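Local coordinates for hypothetical protein PH0495 (Pyrococcus horikoshii, PDB 1X3L) that catalyses the ATP-dependent phosphorylation of D-glycerate to 2-phosphoglycerate, and can also draw phosphate from other nucleotides or pyrophosphate, at residues P140-S145 against R238-R243; T80-G85 against V93-H98; P214-D219 against V249-K254. All coordinates share one frame; numbering follows the deposited sequence.

Contacts 1 and 3 pack against each other: their centres lie 13 Å apart, and His240 CE1 meets Val249 CG2 at 3.8 Å. Helix 235-246 carries 238-243, and helix 217-226, just before it in the chain, begins within 214-219. Both lie away from the substrate site. Contact 2 is separate, its centre 27 Å from that of contact 1 and 30 Å from that of contact 3. It flanks the probable active site: the Lys81 side chain comes within about 4 Å of that of Lys58, inferred to bind substrate, and that of His98 within about 5 Å of a sulfate ion, probably from the crystallisation liquor, though such ions often mark pockets.

Contact 1: P140-S145 against R238-R243; sequences PEEGIS and RLHIER. With EDO (1,2-ethanediol), chain E.
Glu142 and His240 make the polar link between the loop 140-145, which connects helix 133-136 to helix 146-158, and helix 235-246. In this His-carboxylate hydrogen bond His240 ND1 donates to Glu142 OE2 over 2.6 Å, nearly straight (163°), meeting the syn side of the carboxylate close to its plane, while OE2 lies at the edge of the imidazole. The carboxylate and the ring are nonetheless turned 47° against each other. Glu142 gets there through a chi1 of 82°, which sets CG between the backbone N and the carbonyl carbon, followed by a bend at chi2. The same OE2 makes a longer salt bridge to Arg243 NH1, 3.5 Å away; the stronger acidic partner of Arg243 is Glu248, bridged through NE.

Apolar contact falls to the residues on either side in the turn. Glu141 lays CB over one face of the His240 ring, a CH-pi contact 3.5 Å from the centroid, and its carboxylate runs almost parallel to the imidazole. Ile144 CD1 packs on His240 CB at 3.8 Å. A type II turn from Glu141 to Ile144, with Gly143 at positive phi, presents all three side chains to the helix; Gly143 N binds an ethanediol, probably from the crystallisation liquor.

With Glu142 at its edge and Glu141 beside its face, the imidazole sits in a negative environment that would probably favour its protonated form.

Contact 2: T80-G85 against V93-H98; sequences TKYGYG and VIEAGH
Thr80 and Glu95 pair as parallel neighbours, their CA atoms 4.8 Å apart, where strand 75-81 runs beside strand 92-96. Thr80 N donates to Ile94 O at 2.9 Å, and Thr80 O accepts from Ala96 N at 2.7 Å, so one residue bonds to both flanks of its partner as parallel strands require. The Glu95 CA adds a CA-H...O contact to that same Thr80 O. From Lys81 to Tyr84 the first segment makes a type II turn, with Gly83 in a conformation that calls for glycine.

Strand 92-96 is the edge strand, within this chain, of a six-stranded parallel sheet of order 3-2-1-4-5-6, a Rossmann-like alpha/beta fold, and the turn after strand 75-81 lies over it, near the probable substrate site. Helix 103-118 packs on Ile94 and Ala96, and Thr80 OG1 bonds to Gly57 O, next to Lys58, which probably binds substrate.

The Glu95 carboxylate holds the turn and the residue after it. OE1 takes the N-H of Gly83 at 3.2 Å, from above the carboxylate plane, and OE2 meets Gly85 N at 2.7 Å in a bent, weak bond. The Tyr82 ring lies over the backbone of Glu95 and Ala96: Ala96 O sits 3.3 Å above one ring face, offset toward the rim, while CD1 rests on Glu95 CB at 3.5 Å. Its hydroxyl is bonded to Asp102. Lys81 bends at chi3 (59°) and chi4 (62°), curling NZ back to His98 ND1 for a weak 3.4 Å bond.

Contact 3: P214-D219 against V249-K254; sequences PTTFED and VEETLK
Lys254 NZ reaches across to Thr215 O, 2.9 Å away, donating at a C=O...N angle of 159° and tilted modestly from the carbonyl plane. Asp213 O, just before Pro214, is a further and strong acceptor on that side. From the lysine's own segment come Thr252 O, to which it donates, and Glu251 OE2, a salt bridge at 3.3 Å. Bends at chi2 (-76°) and chi4 fold the lysine chain over so that NZ returns to these acceptors. Without the ammonium, as with an alanine in place of Lys254, Thr215 O and Asp213 O would probably lose a donor and the Glu251 carboxylate its nearby charge.

Glu251 adds a weaker link. Its OE2 takes Thr252 N at 3.0 Å on the anti side and also bonds to His172, which helps fix the carboxylate, while OE1 receives a weak bond from Phe217 N at 3.4 Å. That N-H belongs to the first turn of helix 217-226, where Thr216 and Asp219 form a capping box: Asp219 N donates to Thr216 OG1, and Thr216 N to Asp219 OD2. An acid facing this helix start would probably be stabilised by its dipole.

Packing centres on Phe217. The Phe217 and Glu251 side chains run past each other in opposite directions, with OE2 over one ring face and the carboxylate and ring planes 43° apart; Glu250 O lies near the ring plane at its edge, and CZ rests on Val249 CG2 at 3.7 Å.

Beyond the two segments, His172 meets the Phe217 ring edge-to-face, and Leu245 of helix 235-246 packs against it. The contact thus joins the start of helix 217-226 to the loop that leads from helix 235-246 to strand 260-266, the edge strand, within this chain, of the parallel sheet.

Contact 1: P140-S145 against R238-R243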
ATOM      1  N   PRO A 140       1.514  17.711  16.554  1.00 39.71           N
ATOM      2  CA  PRO A 140       0.658  17.535  17.733  1.00 39.65           C
ATOM      3  C   PRO A 140      -0.246  18.740  18.010  1.00 38.65           C
ATOM      4  O   PRO A 140       0.064  19.858  17.610  1.00 38.09           O
ATOM      5  CB  PRO A 140       1.665  17.303  18.860  1.00 39.86           C
ATOM      6  CG  PRO A 140       2.836  16.682  18.145  1.00 40.90           C
ATOM      7  CD  PRO A 140       2.933  17.540  16.911  1.00 40.20           C
ATOM      8  N   GLU A 141      -1.366  18.498  18.686  1.00 38.45           N
ATOM      9  CA  GLU A 141      -2.302  19.563  19.032  1.00 39.40           C
ATOM     10  C   GLU A 141      -1.654  20.513  20.044  1.00 39.62           C
ATOM     11  O   GLU A 141      -0.556  20.248  20.536  1.00 39.46           O
ATOM     12  CB  GLU A 141      -3.588  18.970  19.608  1.00 39.77           C
ATOM     13  CG  GLU A 141      -4.570  18.439  18.563  1.00 40.18           C
ATOM     14  CD  GLU A 141      -5.145  19.537  17.676  1.00 42.99           C
ATOM     15  OE1 GLU A 141      -5.180  20.709  18.115  1.00 42.77           O
ATOM     16  OE2 GLU A 141      -5.581  19.232  16.543  1.00 44.05           O
ATOM     17  N   GLU A 142      -2.339  21.606  20.368  1.00 40.62           N
ATOM     18  CA  GLU A 142      -1.780  22.596  21.287  1.00 41.49           C
ATOM     19  C   GLU A 142      -1.326  22.053  22.644  1.00 40.54           C
ATOM     20  O   GLU A 142      -2.012  21.250  23.277  1.00 39.55           O
ATOM     21  CB  GLU A 142      -2.765  23.760  21.485  1.00 42.88           C
ATOM     22  CG  GLU A 142      -3.890  23.547  22.496  1.00 45.00           C
ATOM     23  CD  GLU A 142      -4.802  22.389  22.152  1.00 46.56           C
ATOM     24  OE1 GLU A 142      -4.987  22.114  20.947  1.00 47.58           O
ATOM     25  OE2 GLU A 142      -5.348  21.765  23.093  1.00 45.75           O
ATOM     26  N   GLY A 143      -0.144  22.492  23.067  1.00 40.79           N
ATOM     27  CA  GLY A 143       0.407  22.070  24.341  1.00 42.41           C
ATOM     28  C   GLY A 143       1.028  20.689  24.338  1.00 43.31           C
ATOM     29  O   GLY A 143       1.720  20.313  25.283  1.00 44.00           O
ATOM     30  N   ILE A 144       0.794  19.927  23.276  1.00 44.24           N
ATOM     31  CA  ILE A 144       1.333  18.578  23.190  1.00 43.30           C
ATOM     32  C   ILE A 144       2.646  18.542  22.420  1.00 44.07           C
ATOM     33  O   ILE A 144       2.723  18.988  21.274  1.00 44.46           O
ATOM     34  CB  ILE A 144       0.319  17.624  22.526  1.00 42.96           C
ATOM     35  CG1 ILE A 144      -0.991  17.634  23.318  1.00 42.65           C
ATOM     36  CG2 ILE A 144       0.889  16.206  22.478  1.00 41.94           C
ATOM     37  CD1 ILE A 144      -2.115  16.838  22.675  1.00 41.39           C
ATOM     38  N   SER A 145       3.682  18.010  23.057  1.00 45.03           N
ATOM     39  CA  SER A 145       4.992  17.917  22.431  1.00 47.00           C
ATOM     40  C   SER A 145       5.155  16.577  21.725  1.00 48.45           C
ATOM     41  O   SER A 145       4.438  15.614  22.010  1.00 48.08           O
ATOM     42  CB  SER A 145       6.092  18.061  23.482  1.00 46.13           C
ATOM     43  OG  SER A 145       6.114  16.933  24.340  1.00 45.37           O
ATOM     44  N   ARG A 238      -4.427  14.684  28.405  1.00 39.47           N
ATOM     45  CA  ARG A 238      -5.722  14.703  29.070  1.00 40.25           C
ATOM     46  C   ARG A 238      -6.372  16.069  28.889  1.00 39.18           C
ATOM     47  O   ARG A 238      -7.575  16.165  28.635  1.00 38.68           O
ATOM     48  CB  ARG A 238      -5.585  14.415  30.569  1.00 41.65           C
ATOM     49  CG  ARG A 238      -5.543  12.941  30.937  1.00 44.27           C
ATOM     50  CD  ARG A 238      -5.752  12.760  32.437  1.00 45.93           C
ATOM     51  NE  ARG A 238      -4.735  13.467  33.212  1.00 47.07           N
ATOM     52  CZ  ARG A 238      -3.453  13.121  33.251  1.00 47.75           C
ATOM     53  NH1 ARG A 238      -3.024  12.070  32.562  1.00 46.59           N
ATOM     54  NH2 ARG A 238      -2.595  13.836  33.969  1.00 48.91           N
ATOM     55  N   LEU A 239      -5.574  17.124  29.008  1.00 37.99           N
ATOM     56  CA  LEU A 239      -6.101  18.478  28.874  1.00 38.40           C
ATOM     57  C   LEU A 239      -6.673  18.759  27.489  1.00 36.44           C
ATOM     58  O   LEU A 239      -7.752  19.332  27.365  1.00 36.75           O
ATOM     59  CB  LEU A 239      -5.023  19.515  29.202  1.00 39.79           C
ATOM     60  CG  LEU A 239      -5.483  20.977  29.118  1.00 42.00           C
ATOM     61  CD1 LEU A 239      -6.608  21.220  30.119  1.00 44.32           C
ATOM     62  CD2 LEU A 239      -4.305  21.907  29.402  1.00 41.93           C
ATOM     63  N   HIS A 240      -5.955  18.365  26.444  1.00 36.25           N
ATOM     64  CA  HIS A 240      -6.454  18.611  25.100  1.00 36.32           C
ATOM     65  C   HIS A 240      -7.748  17.853  24.852  1.00 35.01           C
ATOM     66  O   HIS A 240      -8.663  18.366  24.211  1.00 36.13           O
ATOM     67  CB  HIS A 240      -5.441  18.201  24.036  1.00 36.40           C
ATOM     68  CG  HIS A 240      -5.969  18.344  22.646  1.00 38.05           C
ATOM     69  ND1 HIS A 240      -6.246  19.572  22.082  1.00 37.73           N
ATOM     70  CD2 HIS A 240      -6.345  17.418  21.733  1.00 36.69           C
ATOM     71  CE1 HIS A 240      -6.773  19.395  20.884  1.00 38.02           C
ATOM     72  NE2 HIS A 240      -6.844  18.097  20.648  1.00 38.35           N
ATOM     73  N   ILE A 241      -7.815  16.628  25.359  1.00 34.57           N
ATOM     74  CA  ILE A 241      -9.003  15.809  25.181  1.00 37.11           C
ATOM     75  C   ILE A 241     -10.181  16.352  25.986  1.00 37.10           C
ATOM     76  O   ILE A 241     -11.312  16.342  25.504  1.00 37.99           O
ATOM     77  CB  ILE A 241      -8.712  14.331  25.548  1.00 36.58           C
ATOM     78  CG1 ILE A 241      -7.808  13.720  24.468  1.00 37.60           C
ATOM     79  CG2 ILE A 241     -10.017  13.545  25.676  1.00 36.80           C
ATOM     80  CD1 ILE A 241      -7.320  12.318  24.766  1.00 39.37           C
ATOM     81  N   GLU A 242      -9.920  16.825  27.204  1.00 36.81           N
ATOM     82  CA  GLU A 242     -10.982  17.399  28.028  1.00 37.25           C
ATOM     83  C   GLU A 242     -11.515  18.647  27.324  1.00 36.65           C
ATOM     84  O   GLU A 242     -12.721  18.912  27.330  1.00 37.27           O
ATOM     85  CB  GLU A 242     -10.452  17.776  29.415  1.00 39.03           C
ATOM     86  CG  GLU A 242     -10.227  16.588  30.347  1.00 42.44           C
ATOM     87  CD  GLU A 242     -11.510  15.824  30.624  1.00 43.46           C
ATOM     88  OE1 GLU A 242     -12.541  16.474  30.896  1.00 46.47           O
ATOM     89  OE2 GLU A 242     -11.490  14.578  30.580  1.00 45.30           O
ATOM     90  N   ARG A 243     -10.614  19.414  26.719  1.00 35.76           N
ATOM     91  CA  ARG A 243     -11.016  20.615  25.997  1.00 36.94           C
ATOM     92  C   ARG A 243     -11.913  20.206  24.831  1.00 37.11           C
ATOM     93  O   ARG A 243     -12.891  20.883  24.522  1.00 36.85           O
ATOM     94  CB  ARG A 243      -9.798  21.370  25.465  1.00 37.50           C
ATOM     95  CG  ARG A 243      -8.910  21.994  26.534  1.00 39.86           C
ATOM     96  CD  ARG A 243      -7.963  23.001  25.900  1.00 41.32           C
ATOM     97  NE  ARG A 243      -8.709  24.122  25.331  1.00 44.70           N
ATOM     98  CZ  ARG A 243      -8.240  24.946  24.399  1.00 44.85           C
ATOM     99  NH1 ARG A 243      -7.015  24.782  23.914  1.00 44.81           N
ATOM    100  NH2 ARG A 243      -9.004  25.929  23.941  1.00 44.11           N
TER
HETATM  101  C1  EDO E 503       0.828  25.344  19.695  1.00 69.63           C
HETATM  102  O1  EDO E 503      -0.164  25.857  20.595  1.00 69.65           O
HETATM  103  C2  EDO E 503       2.108  24.997  20.456  1.00 69.48           C
HETATM  104  O2  EDO E 503       1.839  23.999  21.451  1.00 69.67           O

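Contact 2: T80-G85 against V93-H98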
ATOM      1  N   THR A  80       9.501  13.095   3.106  1.00 38.85           N
ATOM      2  CA  THR A  80       9.805  11.680   2.932  1.00 40.31           C
ATOM      3  C   THR A  80      10.887  11.201   3.900  1.00 41.84           C
ATOM      4  O   THR A  80      11.429  11.985   4.676  1.00 41.40           O
ATOM      5  CB  THR A  80      10.250  11.401   1.474  1.00 40.92           C
ATOM      6  OG1 THR A  80      10.331   9.988   1.256  1.00 41.72           O
ATOM      7  CG2 THR A  80      11.613  12.033   1.193  1.00 41.15           C
ATOM      8  N   LYS A  81      11.189   9.907   3.852  1.00 43.20           N
ATOM      9  CA  LYS A  81      12.195   9.310   4.725  1.00 44.63           C
ATOM     10  C   LYS A  81      13.617   9.766   4.413  1.00 45.88           C
ATOM     11  O   LYS A  81      13.907  10.241   3.313  1.00 45.08           O
ATOM     12  CB  LYS A  81      12.136   7.785   4.630  1.00 44.41           C
ATOM     13  CG  LYS A  81      10.921   7.157   5.279  1.00 45.86           C
ATOM     14  CD  LYS A  81      10.938   5.635   5.122  1.00 49.89           C
ATOM     15  CE  LYS A  81      12.187   5.010   5.738  1.00 48.77           C
ATOM     16  NZ  LYS A  81      12.285   5.242   7.206  1.00 50.02           N
ATOM     17  N   TYR A  82      14.500   9.619   5.396  1.00 46.40           N
ATOM     18  CA  TYR A  82      15.898   9.993   5.230  1.00 48.26           C
ATOM     19  C   TYR A  82      16.508   9.110   4.147  1.00 48.80           C
ATOM     20  O   TYR A  82      16.385   7.886   4.194  1.00 49.91           O
ATOM     21  CB  TYR A  82      16.657   9.808   6.550  1.00 46.42           C
ATOM     22  CG  TYR A  82      16.228  10.773   7.634  1.00 46.48           C
ATOM     23  CD1 TYR A  82      16.433  12.147   7.490  1.00 46.50           C
ATOM     24  CD2 TYR A  82      15.596  10.318   8.790  1.00 45.63           C
ATOM     25  CE1 TYR A  82      16.015  13.044   8.470  1.00 48.16           C
ATOM     26  CE2 TYR A  82      15.174  11.207   9.778  1.00 45.55           C
ATOM     27  CZ  TYR A  82      15.385  12.566   9.612  1.00 46.75           C
ATOM     28  OH  TYR A  82      14.957  13.451  10.579  1.00 47.73           O
ATOM     29  N   GLY A  83      17.153   9.740   3.170  1.00 49.98           N
ATOM     30  CA  GLY A  83      17.763   8.993   2.085  1.00 52.38           C
ATOM     31  C   GLY A  83      16.912   8.983   0.826  1.00 54.87           C
ATOM     32  O   GLY A  83      17.432   8.818  -0.278  1.00 55.36           O
ATOM     33  N   TYR A  84      15.602   9.163   0.986  1.00 55.31           N
ATOM     34  CA  TYR A  84      14.681   9.163  -0.147  1.00 56.40           C
ATOM     35  C   TYR A  84      14.746  10.471  -0.934  1.00 56.84           C
ATOM     36  O   TYR A  84      14.098  10.617  -1.965  1.00 55.80           O
ATOM     37  CB  TYR A  84      13.270   8.808   0.331  1.00 56.48           C
ATOM     38  CG  TYR A  84      13.139   7.389   0.841  1.00 56.87           C
ATOM     39  CD1 TYR A  84      14.004   6.892   1.816  1.00 57.04           C
ATOM     40  CD2 TYR A  84      12.149   6.540   0.348  1.00 56.80           C
ATOM     41  CE1 TYR A  84      13.888   5.583   2.286  1.00 56.89           C
ATOM     42  CE2 TYR A  84      12.024   5.232   0.809  1.00 56.64           C
ATOM     43  CZ  TYR A  84      12.897   4.759   1.778  1.00 57.33           C
ATOM     44  OH  TYR A  84      12.777   3.464   2.232  1.00 57.21           O
ATOM     45  N   GLY A  85      15.547  11.405  -0.429  1.00 58.40           N
ATOM     46  CA  GLY A  85      15.728  12.711  -1.048  1.00 59.94           C
ATOM     47  C   GLY A  85      15.148  13.008  -2.420  1.00 60.46           C
ATOM     48  O   GLY A  85      13.949  13.227  -2.553  1.00 61.54           O
ATOM     49  N   VAL A  93      11.930  19.910  -0.457  1.00 44.41           N
ATOM     50  CA  VAL A  93      12.003  18.552   0.064  1.00 43.62           C
ATOM     51  C   VAL A  93      12.523  18.482   1.494  1.00 43.54           C
ATOM     52  O   VAL A  93      13.539  19.091   1.834  1.00 44.36           O
ATOM     53  CB  VAL A  93      12.898  17.661  -0.824  1.00 43.58           C
ATOM     54  CG1 VAL A  93      13.050  16.283  -0.190  1.00 42.98           C
ATOM     55  CG2 VAL A  93      12.295  17.541  -2.218  1.00 40.77           C
ATOM     56  N   ILE A  94      11.817  17.722   2.324  1.00 42.38           N
ATOM     57  CA  ILE A  94      12.192  17.538   3.719  1.00 40.93           C
ATOM     58  C   ILE A  94      12.193  16.054   4.064  1.00 42.15           C
ATOM     59  O   ILE A  94      11.221  15.350   3.786  1.00 41.94           O
ATOM     60  CB  ILE A  94      11.202  18.252   4.662  1.00 40.91           C
ATOM     61  CG1 ILE A  94      11.239  19.759   4.409  1.00 41.06           C
ATOM     62  CG2 ILE A  94      11.548  17.947   6.112  1.00 40.50           C
ATOM     63  CD1 ILE A  94      10.225  20.535   5.217  1.00 40.75           C
ATOM     64  N   GLU A  95      13.284  15.576   4.656  1.00 41.42           N
ATOM     65  CA  GLU A  95      13.369  14.174   5.052  1.00 41.91           C
ATOM     66  C   GLU A  95      13.088  14.124   6.546  1.00 41.41           C
ATOM     67  O   GLU A  95      13.696  14.863   7.317  1.00 42.19           O
ATOM     68  CB  GLU A  95      14.759  13.604   4.743  1.00 43.31           C
ATOM     69  CG  GLU A  95      15.188  13.804   3.294  1.00 45.18           C
ATOM     70  CD  GLU A  95      16.440  13.019   2.932  1.00 48.91           C
ATOM     71  OE1 GLU A  95      17.321  12.863   3.804  1.00 49.32           O
ATOM     72  OE2 GLU A  95      16.548  12.571   1.771  1.00 48.39           O
ATOM     73  N   ALA A  96      12.163  13.263   6.957  1.00 41.08           N
ATOM     74  CA  ALA A  96      11.800  13.178   8.364  1.00 40.96           C
ATOM     75  C   ALA A  96      11.877  11.780   8.953  1.00 40.96           C
ATOM     76  O   ALA A  96      12.169  10.814   8.256  1.00 41.48           O
ATOM     77  CB  ALA A  96      10.404  13.747   8.564  1.00 41.55           C
ATOM     78  N   GLY A  97      11.594  11.683  10.246  1.00 41.97           N
ATOM     79  CA  GLY A  97      11.652  10.405  10.930  1.00 43.05           C
ATOM     80  C   GLY A  97      10.541   9.414  10.630  1.00 44.45           C
ATOM     81  O   GLY A  97       9.385   9.788  10.399  1.00 43.23           O
ATOM     82  N   HIS A  98      10.915   8.138  10.642  1.00 42.91           N
ATOM     83  CA  HIS A  98      10.004   7.025  10.401  1.00 43.52           C
ATOM     84  C   HIS A  98      10.748   5.742  10.765  1.00 43.73           C
ATOM     85  O   HIS A  98      11.917   5.579  10.412  1.00 43.07           O
ATOM     86  CB  HIS A  98       9.576   6.984   8.929  1.00 43.23           C
ATOM     87  CG  HIS A  98       8.678   5.833   8.594  1.00 42.55           C
ATOM     88  ND1 HIS A  98       9.151   4.556   8.383  1.00 43.84           N
ATOM     89  CD2 HIS A  98       7.330   5.758   8.483  1.00 42.06           C
ATOM     90  CE1 HIS A  98       8.134   3.742   8.157  1.00 42.26           C
ATOM     91  NE2 HIS A  98       7.018   4.448   8.213  1.00 42.36           N
TER

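Contact 3: P214-D219 against V249-K254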
ATOM      1  N   PRO A 214     -14.954   9.046  12.015  1.00 38.18           N
ATOM      2  CA  PRO A 214     -16.150   8.940  12.854  1.00 38.09           C
ATOM      3  C   PRO A 214     -15.891   8.916  14.359  1.00 38.52           C
ATOM      4  O   PRO A 214     -16.789   9.218  15.139  1.00 39.78           O
ATOM      5  CB  PRO A 214     -16.806   7.653  12.351  1.00 37.36           C
ATOM      6  CG  PRO A 214     -15.628   6.821  11.971  1.00 38.71           C
ATOM      7  CD  PRO A 214     -14.752   7.815  11.231  1.00 36.64           C
ATOM      8  N   THR A 215     -14.678   8.560  14.778  1.00 38.10           N
ATOM      9  CA  THR A 215     -14.382   8.517  16.208  1.00 39.37           C
ATOM     10  C   THR A 215     -14.434   9.918  16.825  1.00 39.57           C
ATOM     11  O   THR A 215     -14.294  10.928  16.128  1.00 38.81           O
ATOM     12  CB  THR A 215     -13.007   7.877  16.493  1.00 38.57           C
ATOM     13  OG1 THR A 215     -11.964   8.715  15.984  1.00 39.10           O
ATOM     14  CG2 THR A 215     -12.925   6.505  15.834  1.00 43.23           C
ATOM     15  N   THR A 216     -14.630   9.970  18.138  1.00 38.57           N
ATOM     16  CA  THR A 216     -14.746  11.237  18.845  1.00 39.37           C
ATOM     17  C   THR A 216     -13.786  11.353  20.017  1.00 40.16           C
ATOM     18  O   THR A 216     -13.062  10.409  20.337  1.00 39.87           O
ATOM     19  CB  THR A 216     -16.161  11.396  19.402  1.00 40.13           C
ATOM     20  OG1 THR A 216     -16.419  10.329  20.323  1.00 39.34           O
ATOM     21  CG2 THR A 216     -17.190  11.338  18.284  1.00 39.47           C
ATOM     22  N   PHE A 217     -13.792  12.521  20.656  1.00 40.22           N
ATOM     23  CA  PHE A 217     -12.950  12.762  21.822  1.00 39.21           C
ATOM     24  C   PHE A 217     -13.410  11.813  22.921  1.00 39.68           C
ATOM     25  O   PHE A 217     -12.607  11.304  23.699  1.00 41.21           O
ATOM     26  CB  PHE A 217     -13.093  14.211  22.301  1.00 35.38           C
ATOM     27  CG  PHE A 217     -12.329  15.205  21.472  1.00 32.76           C
ATOM     28  CD1 PHE A 217     -10.942  15.205  21.469  1.00 32.03           C
ATOM     29  CD2 PHE A 217     -12.998  16.139  20.687  1.00 31.79           C
ATOM     30  CE1 PHE A 217     -10.227  16.118  20.698  1.00 32.46           C
ATOM     31  CE2 PHE A 217     -12.294  17.056  19.913  1.00 32.66           C
ATOM     32  CZ  PHE A 217     -10.905  17.047  19.919  1.00 31.91           C
ATOM     33  N   GLU A 218     -14.714  11.576  22.974  1.00 41.65           N
ATOM     34  CA  GLU A 218     -15.282  10.682  23.970  1.00 44.83           C
ATOM     35  C   GLU A 218     -14.755   9.264  23.748  1.00 44.83           C
ATOM     36  O   GLU A 218     -14.436   8.557  24.705  1.00 44.84           O
ATOM     37  CB  GLU A 218     -16.806  10.715  23.879  1.00 48.88           C
ATOM     38  CG  GLU A 218     -17.526   9.968  24.985  1.00 55.32           C
ATOM     39  CD  GLU A 218     -18.984  10.379  25.090  1.00 60.53           C
ATOM     40  OE1 GLU A 218     -19.241  11.580  25.341  1.00 63.98           O
ATOM     41  OE2 GLU A 218     -19.868   9.511  24.920  1.00 61.65           O
ATOM     42  N   ASP A 219     -14.655   8.853  22.484  1.00 42.94           N
ATOM     43  CA  ASP A 219     -14.136   7.524  22.170  1.00 42.10           C
ATOM     44  C   ASP A 219     -12.682   7.437  22.621  1.00 41.36           C
ATOM     45  O   ASP A 219     -12.252   6.425  23.173  1.00 41.03           O
ATOM     46  CB  ASP A 219     -14.214   7.233  20.663  1.00 40.92           C
ATOM     47  CG  ASP A 219     -15.634   7.043  20.172  1.00 43.71           C
ATOM     48  OD1 ASP A 219     -16.478   6.556  20.953  1.00 46.73           O
ATOM     49  OD2 ASP A 219     -15.907   7.365  18.996  1.00 45.24           O
ATOM     50  N   VAL A 249     -12.178  22.769  21.292  1.00 40.96           N
ATOM     51  CA  VAL A 249     -11.341  22.511  20.126  1.00 42.29           C
ATOM     52  C   VAL A 249     -12.147  21.692  19.124  1.00 42.07           C
ATOM     53  O   VAL A 249     -13.008  20.900  19.508  1.00 42.18           O
ATOM     54  CB  VAL A 249     -10.040  21.761  20.509  1.00 43.07           C
ATOM     55  CG1 VAL A 249      -9.187  22.640  21.410  1.00 42.23           C
ATOM     56  CG2 VAL A 249     -10.366  20.455  21.204  1.00 42.54           C
ATOM     57  N   GLU A 250     -11.871  21.886  17.839  1.00 40.89           N
ATOM     58  CA  GLU A 250     -12.610  21.185  16.804  1.00 39.90           C
ATOM     59  C   GLU A 250     -12.391  19.682  16.795  1.00 38.29           C
ATOM     60  O   GLU A 250     -11.321  19.178  17.138  1.00 38.14           O
ATOM     61  CB  GLU A 250     -12.283  21.776  15.431  1.00 40.73           C
ATOM     62  CG  GLU A 250     -12.621  23.264  15.326  1.00 43.56           C
ATOM     63  CD  GLU A 250     -12.355  23.841  13.943  1.00 47.50           C
ATOM     64  OE1 GLU A 250     -11.605  23.209  13.161  1.00 48.09           O
ATOM     65  OE2 GLU A 250     -12.890  24.933  13.644  1.00 47.38           O
ATOM     66  N   GLU A 251     -13.441  18.975  16.405  1.00 37.42           N
ATOM     67  CA  GLU A 251     -13.435  17.525  16.320  1.00 36.45           C
ATOM     68  C   GLU A 251     -12.735  17.141  15.010  1.00 35.86           C
ATOM     69  O   GLU A 251     -12.449  18.011  14.182  1.00 35.03           O
ATOM     70  CB  GLU A 251     -14.891  17.039  16.336  1.00 37.38           C
ATOM     71  CG  GLU A 251     -15.086  15.550  16.215  1.00 41.55           C
ATOM     72  CD  GLU A 251     -14.470  14.775  17.358  1.00 41.13           C
ATOM     73  OE1 GLU A 251     -15.040  14.766  18.476  1.00 38.72           O
ATOM     74  OE2 GLU A 251     -13.407  14.173  17.125  1.00 41.73           O
ATOM     75  N   THR A 252     -12.421  15.857  14.836  1.00 35.45           N
ATOM     76  CA  THR A 252     -11.799  15.407  13.593  1.00 33.83           C
ATOM     77  C   THR A 252     -12.913  15.485  12.546  1.00 35.63           C
ATOM     78  O   THR A 252     -14.090  15.553  12.903  1.00 34.22           O
ATOM     79  CB  THR A 252     -11.273  13.958  13.707  1.00 33.90           C
ATOM     80  OG1 THR A 252     -12.255  13.136  14.348  1.00 32.40           O
ATOM     81  CG2 THR A 252      -9.977  13.915  14.511  1.00 33.30           C
ATOM     82  N   LEU A 253     -12.553  15.489  11.265  1.00 35.70           N
ATOM     83  CA  LEU A 253     -13.542  15.591  10.194  1.00 35.34           C
ATOM     84  C   LEU A 253     -14.658  14.555  10.315  1.00 36.19           C
ATOM     85  O   LEU A 253     -14.401  13.354  10.383  1.00 35.70           O
ATOM     86  CB  LEU A 253     -12.863  15.456   8.824  1.00 34.69           C
ATOM     87  CG  LEU A 253     -13.807  15.611   7.629  1.00 33.05           C
ATOM     88  CD1 LEU A 253     -14.446  16.990   7.670  1.00 31.45           C
ATOM     89  CD2 LEU A 253     -13.053  15.413   6.330  1.00 34.83           C
ATOM     90  N   LYS A 254     -15.899  15.031  10.329  1.00 37.14           N
ATOM     91  CA  LYS A 254     -17.062  14.157  10.454  1.00 38.87           C
ATOM     92  C   LYS A 254     -17.890  14.076   9.173  1.00 40.10           C
ATOM     93  O   LYS A 254     -18.538  13.066   8.914  1.00 41.66           O
ATOM     94  CB  LYS A 254     -17.958  14.645  11.603  1.00 38.31           C
ATOM     95  CG  LYS A 254     -17.331  14.527  12.987  1.00 36.39           C
ATOM     96  CD  LYS A 254     -17.332  13.084  13.479  1.00 34.68           C
ATOM     97  CE  LYS A 254     -16.474  12.921  14.723  1.00 33.04           C
ATOM     98  NZ  LYS A 254     -15.024  13.140  14.424  1.00 33.91           N
TER